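Local coordinates for periplasmic cell division protein (SufI) (Aquifex aeolicus, PDB 6SYY) that probably oxidises its substrates as a copper-dependent multicopper oxidase of the laccase type, holding four copper ions, at residues M272-I277 with K288-I293; I247-I252 with D302-F307; G77-M82 with S213-Y218. One frame throughout, in Å; residues are numbered along the deposited sequence.

Contact 1: residues M272-I277 with K288-I293; sequences MRFWVI and KEVNEI
V290 N donates to F274 O over 2.8 Å, with an N-H...O angle of 176°, and F274 N returns a bond to V290 O. Further along, K288 and V276 are joined by a second reciprocal pair of backbone bonds. These four bonds, with W275 and E289 forming the non-hydrogen-bonded pair between them, define the antiparallel beta hairpin of strands 270-279 and 282-290, in the second of the cupredoxin-like domains expected of a multicopper oxidase. The two short strand segments are strongly twisted, their directions being 139° apart.

On the face carrying F274, V276 and V290, these side chains form an apolar cluster that I293 joins from beyond the turn. V290 CG2 lies over one face of the F274 ring, 3.9 Å from its centroid and offset toward the rim, whereas I293 CG2 reaches the ring edge at CE1. F274 CG sits between the backbone N and the carbonyl carbon (chi1 58°), a torsion that swings the ring under the 288-293 chain as far as N291 and E292. V276 CG2 closes the cluster, 3.6 Å from I293 CG2. Behind it, F274 also packs on L265, I303 and V305 of neighbouring strands.

The other face carries W275 and E289, whose side chains run side by side in the same direction. E289 CB approaches W275 NE1 to 3.4 Å, and its CG makes an off-centre CH-pi contact with the five-membered ring. Extended from there, the carboxylate sends OE2 to R273 CD, while the guanidinium pairs through NH1 with D309. R273 NE and E289 OE2 remain beyond salt-bridge distance; a water to one side of the pair donates to E289 OE2 at 2.8 Å and accepts only weakly from R273 NE.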
loop_
_atom_site.group_PDB
_atom_site.type_symbol
_atom_site.label_atom_id
_atom_site.label_comp_id
_atom_site.label_asym_id
_atom_site.label_seq_id
_atom_site.Cartn_x
_atom_site.Cartn_y
_atom_site.Cartn_z
ATOM N N MET A 272 -9.419 -19.642 -11.398
ATOM C CA MET A 272 -10.357 -19.774 -10.294
ATOM C C MET A 272 -10.992 -18.425 -9.971
ATOM O O MET A 272 -10.369 -17.369 -10.110
ATOM C CB MET A 272 -9.657 -20.336 -9.055
ATOM C CG MET A 272 -10.581 -20.568 -7.873
ATOM S SD MET A 272 -9.734 -21.357 -6.504
ATOM C CE MET A 272 -9.184 -22.841 -7.313
ATOM N N ARG A 273 -12.251 -18.467 -9.549
ATOM C CA ARG A 273 -12.920 -17.259 -9.096
ATOM C C ARG A 273 -12.473 -16.879 -7.686
ATOM O O ARG A 273 -12.048 -17.723 -6.890
ATOM C CB ARG A 273 -14.439 -17.437 -9.123
ATOM C CG ARG A 273 -14.988 -18.600 -8.293
ATOM C CD ARG A 273 -16.409 -18.268 -7.853
ATOM N NE ARG A 273 -17.255 -19.408 -7.502
ATOM C CZ ARG A 273 -17.079 -20.182 -6.437
ATOM N NH1 ARG A 273 -16.056 -19.980 -5.623
ATOM N NH2 ARG A 273 -17.920 -21.170 -6.188
ATOM N N PHE A 274 -12.569 -15.589 -7.392
ATOM C CA PHE A 274 -12.369 -15.062 -6.049
ATOM C C PHE A 274 -13.061 -13.705 -5.985
ATOM O O PHE A 274 -13.592 -13.213 -6.986
ATOM C CB PHE A 274 -10.882 -14.987 -5.678
ATOM C CG PHE A 274 -10.055 -14.152 -6.609
ATOM C CD1 PHE A 274 -9.665 -12.871 -6.249
ATOM C CD2 PHE A 274 -9.647 -14.653 -7.838
ATOM C CE1 PHE A 274 -8.894 -12.096 -7.097
ATOM C CE2 PHE A 274 -8.874 -13.883 -8.694
ATOM C CZ PHE A 274 -8.498 -12.601 -8.322
ATOM N N TRP A 275 -13.063 -13.103 -4.797
ATOM C CA TRP A 275 -13.852 -11.904 -4.545
ATOM C C TRP A 275 -12.995 -10.796 -3.957
ATOM O O TRP A 275 -12.307 -11.004 -2.956
ATOM C CB TRP A 275 -15.008 -12.200 -3.594
ATOM C CG TRP A 275 -16.009 -13.144 -4.150
ATOM C CD1 TRP A 275 -17.191 -12.825 -4.747
ATOM C CD2 TRP A 275 -15.923 -14.572 -4.163
ATOM N NE1 TRP A 275 -17.851 -13.967 -5.132
ATOM C CE2 TRP A 275 -17.091 -15.054 -4.785
ATOM C CE3 TRP A 275 -14.967 -15.490 -3.714
ATOM C CZ2 TRP A 275 -17.334 -16.410 -4.965
ATOM C CZ3 TRP A 275 -15.210 -16.835 -3.892
ATOM C CH2 TRP A 275 -16.387 -17.282 -4.508
ATOM N N VAL A 276 -13.056 -9.618 -4.572
ATOM C CA VAL A 276 -12.531 -8.415 -3.939
ATOM C C VAL A 276 -13.507 -8.000 -2.850
ATOM O O VAL A 276 -14.701 -7.809 -3.111
ATOM C CB VAL A 276 -12.337 -7.288 -4.962
ATOM C CG1 VAL A 276 -11.862 -6.016 -4.267
ATOM C CG2 VAL A 276 -11.361 -7.713 -6.039
ATOM N N ILE A 277 -13.015 -7.873 -1.623
ATOM C CA ILE A 277 -13.856 -7.400 -0.534
ATOM C C ILE A 277 -13.394 -6.071 0.044
ATOM O O ILE A 277 -14.193 -5.395 0.714
ATOM C CB ILE A 277 -13.975 -8.454 0.586
ATOM C CG1 ILE A 277 -12.601 -8.760 1.189
ATOM C CG2 ILE A 277 -14.668 -9.710 0.061
ATOM C CD1 ILE A 277 -12.669 -9.394 2.569
ATOM N N LYS A 288 -17.153 -8.466 -4.649
ATOM C CA LYS A 288 -17.114 -8.325 -6.103
ATOM C C LYS A 288 -16.361 -9.518 -6.674
ATOM O O LYS A 288 -15.144 -9.633 -6.489
ATOM C CB LYS A 288 -16.445 -7.012 -6.515
ATOM C CG LYS A 288 -16.931 -5.788 -5.756
ATOM C CD LYS A 288 -18.409 -5.512 -5.980
ATOM C CE LYS A 288 -18.882 -4.344 -5.122
ATOM N NZ LYS A 288 -20.289 -3.944 -5.425
ATOM N N GLU A 289 -17.079 -10.402 -7.365
ATOM C CA GLU A 289 -16.466 -11.597 -7.929
ATOM C C GLU A 289 -15.652 -11.237 -9.167
ATOM O O GLU A 289 -16.141 -10.546 -10.067
ATOM C CB GLU A 289 -17.529 -12.641 -8.279
ATOM C CG GLU A 289 -16.941 -13.929 -8.831
ATOM C CD GLU A 289 -17.971 -15.022 -9.037
ATOM O OE1 GLU A 289 -19.087 -14.920 -8.484
ATOM O OE2 GLU A 289 -17.657 -15.990 -9.757
ATOM N N VAL A 290 -14.401 -11.692 -9.199
ATOM C CA VAL A 290 -13.486 -11.425 -10.301
ATOM C C VAL A 290 -12.697 -12.697 -10.577
ATOM O O VAL A 290 -12.796 -13.687 -9.850
ATOM C CB VAL A 290 -12.514 -10.267 -9.995
ATOM C CG1 VAL A 290 -13.273 -8.978 -9.732
ATOM C CG2 VAL A 290 -11.613 -10.627 -8.816
ATOM N N ASN A 291 -11.906 -12.658 -11.648
ATOM C CA ASN A 291 -10.912 -13.691 -11.905
ATOM C C ASN A 291 -9.516 -13.106 -12.082
ATOM O O ASN A 291 -8.587 -13.840 -12.441
ATOM C CB ASN A 291 -11.308 -14.545 -13.120
ATOM C CG ASN A 291 -11.606 -13.717 -14.357
ATOM O OD1 ASN A 291 -10.894 -12.766 -14.675
ATOM N ND2 ASN A 291 -12.668 -14.082 -15.066
ATOM N N GLU A 292 -9.344 -11.806 -11.837
ATOM C CA GLU A 292 -8.026 -11.186 -11.799
ATOM C C GLU A 292 -8.138 -9.828 -11.121
ATOM O O GLU A 292 -9.211 -9.219 -11.082
ATOM C CB GLU A 292 -7.418 -11.027 -13.199
ATOM C CG GLU A 292 -8.206 -10.130 -14.126
ATOM C CD GLU A 292 -7.396 -9.697 -15.329
ATOM O OE1 GLU A 292 -6.880 -8.561 -15.314
ATOM O OE2 GLU A 292 -7.266 -10.494 -16.282
ATOM N N ILE A 293 -7.011 -9.363 -10.585
ATOM C CA ILE A 293 -6.923 -8.046 -9.966
ATOM C C ILE A 293 -5.602 -7.399 -10.357
ATOM O O ILE A 293 -4.559 -8.062 -10.423
ATOM C CB ILE A 293 -7.053 -8.108 -8.430
ATOM C CG1 ILE A 293 -6.045 -9.096 -7.838
ATOM C CG2 ILE A 293 -8.475 -8.456 -8.026
ATOM C CD1 ILE A 293 -5.926 -8.993 -6.340
HETATM O O HOH W 1 -8.202 -16.323 -11.108
HETATM O O HOH W 2 -19.529 -18.116 -9.625
#

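Contact 2: residues I247-I252 with D302-F307; sequences IYRFRI and DILVDF
D302 OD2 takes a salt bridge from R249 NH2 at 2.7 Å, with the oxygen 6° out of the guanidinium plane; approached from the carboxylate, NH2 lies on the anti side, 33° out of plane. R249 NE adds a weaker bond to the same oxygen. R251 meets OD2 differently: the oxygen stands over a face of its guanidinium, 3.5 Å from NH1, so the attraction is between charges and no N-H points at it. The two guanidinium groups also overlap, R251 NH2 lying above the centre of R249's, an arrangement that the shared carboxylate would be expected to stabilise.

Away from this network F307 reaches the aromatic residues of 247-252. Its edge is directed at the face of Y248 in an offset edge-to-face pair, planes 81° apart. With F250 it meets edge near edge, F307 CE2 being 3.8 Å from F250 CE2, and V305 CG2 also touches the F250 edge.

Beneath the side chains, reciprocal backbone bonds link Y248 with V305 and F250 with I303, Y248 N to V305 O and V305 N to Y248 O both being 2.8 Å. They make strands 247-254 and 300-306 antiparallel neighbours in the buried interior of a cupredoxin-like beta domain.

Further out, E185 and D200 bind R249 and R251 respectively, so each arginine has another acidic partner. T155 bonds both R251 NH1 and D302 OD1, fixing the carboxylate by its other oxygen. On the opposite face of the sheet, F366 meets the rings of both F250 and F307.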
loop_
_atom_site.group_PDB
_atom_site.type_symbol
_atom_site.label_atom_id
_atom_site.label_comp_id
_atom_site.label_asym_id
_atom_site.label_seq_id
_atom_site.Cartn_x
_atom_site.Cartn_y
_atom_site.Cartn_z
ATOM N N ILE A 247 -12.659 -20.947 3.078
ATOM C CA ILE A 247 -12.493 -19.581 2.601
ATOM C C ILE A 247 -11.290 -18.966 3.301
ATOM O O ILE A 247 -11.186 -19.007 4.533
ATOM C CB ILE A 247 -13.759 -18.749 2.850
ATOM C CG1 ILE A 247 -14.911 -19.254 1.974
ATOM C CG2 ILE A 247 -13.464 -17.261 2.615
ATOM C CD1 ILE A 247 -16.265 -18.667 2.336
ATOM N N TYR A 248 -10.370 -18.415 2.515
ATOM C CA TYR A 248 -9.227 -17.677 3.032
ATOM C C TYR A 248 -9.348 -16.213 2.643
ATOM O O TYR A 248 -9.772 -15.886 1.530
ATOM C CB TYR A 248 -7.905 -18.234 2.499
ATOM C CG TYR A 248 -7.447 -19.501 3.174
ATOM C CD1 TYR A 248 -8.105 -20.703 2.952
ATOM C CD2 TYR A 248 -6.349 -19.500 4.027
ATOM C CE1 TYR A 248 -7.691 -21.870 3.568
ATOM C CE2 TYR A 248 -5.926 -20.662 4.650
ATOM C CZ TYR A 248 -6.603 -21.844 4.415
ATOM O OH TYR A 248 -6.194 -23.010 5.023
ATOM N N ARG A 249 -8.980 -15.335 3.563
ATOM C CA ARG A 249 -8.831 -13.921 3.263
ATOM C C ARG A 249 -7.352 -13.621 3.071
ATOM O O ARG A 249 -6.532 -13.950 3.935
ATOM C CB ARG A 249 -9.406 -13.057 4.381
ATOM C CG ARG A 249 -9.091 -11.584 4.234
ATOM C CD ARG A 249 -9.728 -10.803 5.350
ATOM N NE ARG A 249 -9.681 -9.368 5.105
ATOM C CZ ARG A 249 -10.394 -8.487 5.794
ATOM N NH1 ARG A 249 -11.206 -8.908 6.759
ATOM N NH2 ARG A 249 -10.302 -7.193 5.523
ATOM N N PHE A 250 -7.012 -13.014 1.939
ATOM C CA PHE A 250 -5.647 -12.577 1.678
ATOM C C PHE A 250 -5.631 -11.062 1.548
ATOM O O PHE A 250 -6.378 -10.492 0.744
ATOM C CB PHE A 250 -5.083 -13.238 0.421
ATOM C CG PHE A 250 -5.016 -14.732 0.510
ATOM C CD1 PHE A 250 -4.042 -15.347 1.279
ATOM C CD2 PHE A 250 -5.928 -15.521 -0.169
ATOM C CE1 PHE A 250 -3.979 -16.725 1.369
ATOM C CE2 PHE A 250 -5.870 -16.899 -0.083
ATOM C CZ PHE A 250 -4.895 -17.503 0.686
ATOM N N ARG A 251 -4.789 -10.417 2.351
ATOM C CA ARG A 251 -4.580 -8.973 2.302
ATOM C C ARG A 251 -3.360 -8.725 1.431
ATOM O O ARG A 251 -2.222 -8.798 1.901
ATOM C CB ARG A 251 -4.395 -8.399 3.699
ATOM C CG ARG A 251 -5.603 -8.592 4.581
ATOM C CD ARG A 251 -5.298 -8.196 6.000
ATOM N NE ARG A 251 -6.405 -8.529 6.890
ATOM C CZ ARG A 251 -7.309 -7.655 7.316
ATOM N NH1 ARG A 251 -7.240 -6.382 6.940
ATOM N NH2 ARG A 251 -8.278 -8.055 8.124
ATOM N N ILE A 252 -3.599 -8.446 0.156
ATOM C CA ILE A 252 -2.507 -8.270 -0.793
ATOM C C ILE A 252 -2.021 -6.830 -0.711
ATOM O O ILE A 252 -2.798 -5.888 -0.893
ATOM C CB ILE A 252 -2.944 -8.630 -2.217
ATOM C CG1 ILE A 252 -3.415 -10.087 -2.269
ATOM C CG2 ILE A 252 -1.800 -8.384 -3.187
ATOM C CD1 ILE A 252 -4.106 -10.455 -3.551
ATOM N N ASP A 302 -7.951 -6.540 -0.560
ATOM C CA ASP A 302 -8.394 -7.666 0.255
ATOM C C ASP A 302 -9.282 -8.572 -0.589
ATOM O O ASP A 302 -10.272 -8.110 -1.170
ATOM C CB ASP A 302 -9.165 -7.186 1.487
ATOM C CG ASP A 302 -8.268 -6.543 2.531
ATOM O OD1 ASP A 302 -7.470 -5.652 2.173
ATOM O OD2 ASP A 302 -8.376 -6.924 3.716
ATOM N N ILE A 303 -8.932 -9.855 -0.655
ATOM C CA ILE A 303 -9.704 -10.817 -1.428
ATOM C C ILE A 303 -10.111 -11.990 -0.551
ATOM O O ILE A 303 -9.449 -12.315 0.440
ATOM C CB ILE A 303 -8.942 -11.333 -2.670
ATOM C CG1 ILE A 303 -7.695 -12.119 -2.248
ATOM C CG2 ILE A 303 -8.615 -10.177 -3.618
ATOM C CD1 ILE A 303 -7.043 -12.898 -3.379
ATOM N N LEU A 304 -11.226 -12.616 -0.925
ATOM C CA LEU A 304 -11.660 -13.897 -0.383
ATOM C C LEU A 304 -11.485 -14.958 -1.458
ATOM O O LEU A 304 -11.906 -14.762 -2.603
ATOM C CB LEU A 304 -13.123 -13.857 0.070
ATOM C CG LEU A 304 -13.533 -13.027 1.292
ATOM C CD1 LEU A 304 -15.034 -13.136 1.517
ATOM C CD2 LEU A 304 -12.769 -13.441 2.543
ATOM N N VAL A 305 -10.856 -16.069 -1.095
ATOM C CA VAL A 305 -10.651 -17.194 -1.998
ATOM C C VAL A 305 -11.268 -18.421 -1.344
ATOM O O VAL A 305 -10.913 -18.771 -0.212
ATOM C CB VAL A 305 -9.164 -17.425 -2.307
ATOM C CG1 VAL A 305 -9.006 -18.553 -3.310
ATOM C CG2 VAL A 305 -8.533 -16.154 -2.838
ATOM N N ASP A 306 -12.194 -19.065 -2.049
ATOM C CA ASP A 306 -12.891 -20.233 -1.518
ATOM C C ASP A 306 -12.199 -21.469 -2.079
ATOM O O ASP A 306 -12.506 -21.936 -3.175
ATOM C CB ASP A 306 -14.372 -20.195 -1.873
ATOM C CG ASP A 306 -15.189 -21.186 -1.063
ATOM O OD1 ASP A 306 -14.594 -22.130 -0.509
ATOM O OD2 ASP A 306 -16.424 -21.023 -0.978
ATOM N N PHE A 307 -11.257 -22.007 -1.310
ATOM C CA PHE A 307 -10.551 -23.195 -1.769
ATOM C C PHE A 307 -11.418 -24.449 -1.741
ATOM O O PHE A 307 -10.947 -25.511 -2.162
ATOM C CB PHE A 307 -9.276 -23.399 -0.945
ATOM C CG PHE A 307 -8.183 -22.427 -1.283
ATOM C CD1 PHE A 307 -7.475 -22.546 -2.469
ATOM C CD2 PHE A 307 -7.862 -21.388 -0.419
ATOM C CE1 PHE A 307 -6.465 -21.644 -2.790
ATOM C CE2 PHE A 307 -6.855 -20.482 -0.734
ATOM C CZ PHE A 307 -6.157 -20.609 -1.921
#

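Contact 3: residues G77-M82 with S213-Y218; sequences GKSTDM and SGQLVY
The chain from K78 to M82 runs 25° from the direction of S213 to L216, and the nearest CA pair, T80 with Q215, is 4.9 Å apart. T80 OG1 donates to G214 O in its carbonyl plane over a short 2.5 Å. G214 has backbone angles (phi 84°, psi 10°) that suit a residue without a side chain, and K78 CB occupies the side where a CB would point; K78 CD rests 4.0 Å from G214 CA.

Q215 curls back through a bend at chi2 (-55°), bringing its amide to the backbone of 79-81. D81 N donates to a lone pair of Q215 OE1 at 2.8 Å, while NE2 lies 2.7 Å from S79 O. The loop between strands 200-208 and 230-233 is thereby fastened to the beginning of strand 80-86, joining parts of two successive multicopper oxidase family regions. A water donates to D81 O and Q215 OE1 and accepts from L216 N, adding a bridge beside the amide.

Inward, L216 crosses T80 and M82 at about right angles, its CD1 3.7 Å from M82 CG, and also packs on Y171 and Y172 of helix 166-172.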
loop_
_atom_site.group_PDB
_atom_site.type_symbol
_atom_site.label_atom_id
_atom_site.label_comp_id
_atom_site.label_asym_id
_atom_site.label_seq_id
_atom_site.Cartn_x
_atom_site.Cartn_y
_atom_site.Cartn_z
ATOM N N GLY A 77 20.807 -20.007 4.133
ATOM C CA GLY A 77 22.249 -20.090 4.075
ATOM C C GLY A 77 22.960 -18.802 3.717
ATOM O O GLY A 77 24.193 -18.793 3.651
ATOM N N LYS A 78 22.233 -17.716 3.484
ATOM C CA LYS A 78 22.834 -16.445 3.120
ATOM C C LYS A 78 22.292 -15.352 4.030
ATOM O O LYS A 78 21.110 -15.355 4.384
ATOM C CB LYS A 78 22.560 -16.111 1.645
ATOM C CG LYS A 78 23.116 -17.154 0.679
ATOM C CD LYS A 78 22.708 -16.884 -0.762
ATOM C CE LYS A 78 23.308 -17.920 -1.704
ATOM N NZ LYS A 78 22.918 -17.689 -3.124
ATOM N N SER A 79 23.166 -14.425 4.417
ATOM C CA SER A 79 22.796 -13.308 5.275
ATOM C C SER A 79 22.686 -12.055 4.419
ATOM O O SER A 79 23.663 -11.639 3.788
ATOM C CB SER A 79 23.816 -13.110 6.396
ATOM O OG SER A 79 25.066 -12.699 5.876
ATOM N N THR A 80 21.497 -11.465 4.392
ATOM C CA THR A 80 21.222 -10.286 3.584
ATOM C C THR A 80 21.158 -9.073 4.495
ATOM O O THR A 80 20.350 -9.037 5.428
ATOM C CB THR A 80 19.912 -10.444 2.814
ATOM O OG1 THR A 80 19.970 -11.633 2.018
ATOM C CG2 THR A 80 19.680 -9.235 1.913
ATOM N N ASP A 81 22.013 -8.090 4.228
ATOM C CA ASP A 81 21.985 -6.846 4.980
ATOM C C ASP A 81 20.714 -6.087 4.630
ATOM O O ASP A 81 20.492 -5.746 3.464
ATOM C CB ASP A 81 23.221 -6.003 4.670
ATOM C CG ASP A 81 24.500 -6.610 5.228
ATOM O OD1 ASP A 81 24.435 -7.699 5.835
ATOM O OD2 ASP A 81 25.575 -5.994 5.060
ATOM N N MET A 82 19.873 -5.834 5.632
ATOM C CA MET A 82 18.591 -5.189 5.398
ATOM C C MET A 82 18.242 -4.272 6.563
ATOM O O MET A 82 18.794 -4.380 7.663
ATOM C CB MET A 82 17.471 -6.215 5.197
ATOM C CG MET A 82 17.565 -6.993 3.901
ATOM S SD MET A 82 16.135 -8.052 3.662
ATOM C CE MET A 82 14.846 -6.825 3.480
ATOM N N SER A 213 26.177 -13.374 -3.419
ATOM C CA SER A 213 26.363 -13.560 -1.988
ATOM C C SER A 213 25.089 -13.337 -1.180
ATOM O O SER A 213 25.147 -13.339 0.053
ATOM C CB SER A 213 27.457 -12.619 -1.482
ATOM O OG SER A 213 27.055 -11.265 -1.617
ATOM N N GLY A 214 23.950 -13.133 -1.836
ATOM C CA GLY A 214 22.711 -12.904 -1.123
ATOM C C GLY A 214 22.457 -11.477 -0.688
ATOM O O GLY A 214 21.519 -11.238 0.080
ATOM N N GLN A 215 23.260 -10.521 -1.145
ATOM C CA GLN A 215 23.026 -9.121 -0.833
ATOM C C GLN A 215 22.104 -8.497 -1.873
ATOM O O GLN A 215 22.068 -8.913 -3.035
ATOM C CB GLN A 215 24.347 -8.349 -0.762
ATOM C CG GLN A 215 25.292 -8.843 0.328
ATOM C CD GLN A 215 24.655 -8.853 1.712
ATOM O OE1 GLN A 215 23.748 -8.070 2.005
ATOM N NE2 GLN A 215 25.131 -9.746 2.570
ATOM N N LEU A 216 21.347 -7.494 -1.437
ATOM C CA LEU A 216 20.393 -6.841 -2.322
ATOM C C LEU A 216 21.109 -5.927 -3.303
ATOM O O LEU A 216 22.128 -5.309 -2.980
ATOM C CB LEU A 216 19.371 -6.042 -1.514
ATOM C CG LEU A 216 18.403 -6.890 -0.686
ATOM C CD1 LEU A 216 17.650 -6.027 0.310
ATOM C CD2 LEU A 216 17.435 -7.634 -1.593
ATOM N N VAL A 217 20.568 -5.855 -4.513
ATOM C CA VAL A 217 21.078 -4.989 -5.565
ATOM C C VAL A 217 20.004 -3.955 -5.872
ATOM O O VAL A 217 18.884 -4.311 -6.261
ATOM C CB VAL A 217 21.452 -5.790 -6.821
ATOM C CG1 VAL A 217 22.090 -4.884 -7.857
ATOM C CG2 VAL A 217 22.379 -6.944 -6.450
ATOM N N TYR A 218 20.336 -2.680 -5.689
ATOM C CA TYR A 218 19.408 -1.579 -5.942
ATOM C C TYR A 218 20.029 -0.680 -7.003
ATOM O O TYR A 218 20.823 0.209 -6.688
ATOM C CB TYR A 218 19.099 -0.799 -4.663
ATOM C CG TYR A 218 18.068 0.295 -4.859
ATOM C CD1 TYR A 218 16.757 -0.015 -5.202
ATOM C CD2 TYR A 218 18.404 1.632 -4.700
ATOM C CE1 TYR A 218 15.808 0.980 -5.386
ATOM C CE2 TYR A 218 17.458 2.635 -4.880
ATOM C CZ TYR A 218 16.162 2.301 -5.221
ATOM O OH TYR A 218 15.217 3.289 -5.405
HETATM O O HOH W 3 21.807 -6.409 1.274
#

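Contacts 1 and 2 belong to one continuous strand arrangement: strands 270-279 and 300-306 are neighbours, joined by probable hydrogen bonds from I277 N to D302 O and from L304 N to W275 O, each 2.8 Å. Contact 1 is nested within the loop that contact 2 closes. All twelve touching residues of contact 2 are buried, and its charges are paired inside the protein; contact 1 buries F274, V276 and I293 but leaves E289 and N291 exposed, with a water, weakly held on the arginine side, bridging R273 and E289. Contact 3 stands apart, its centre about 31 Å from that of contact 2. Partly buried, it replaces reciprocal strand pairing with side-chain-to-backbone bonds and a bridging water.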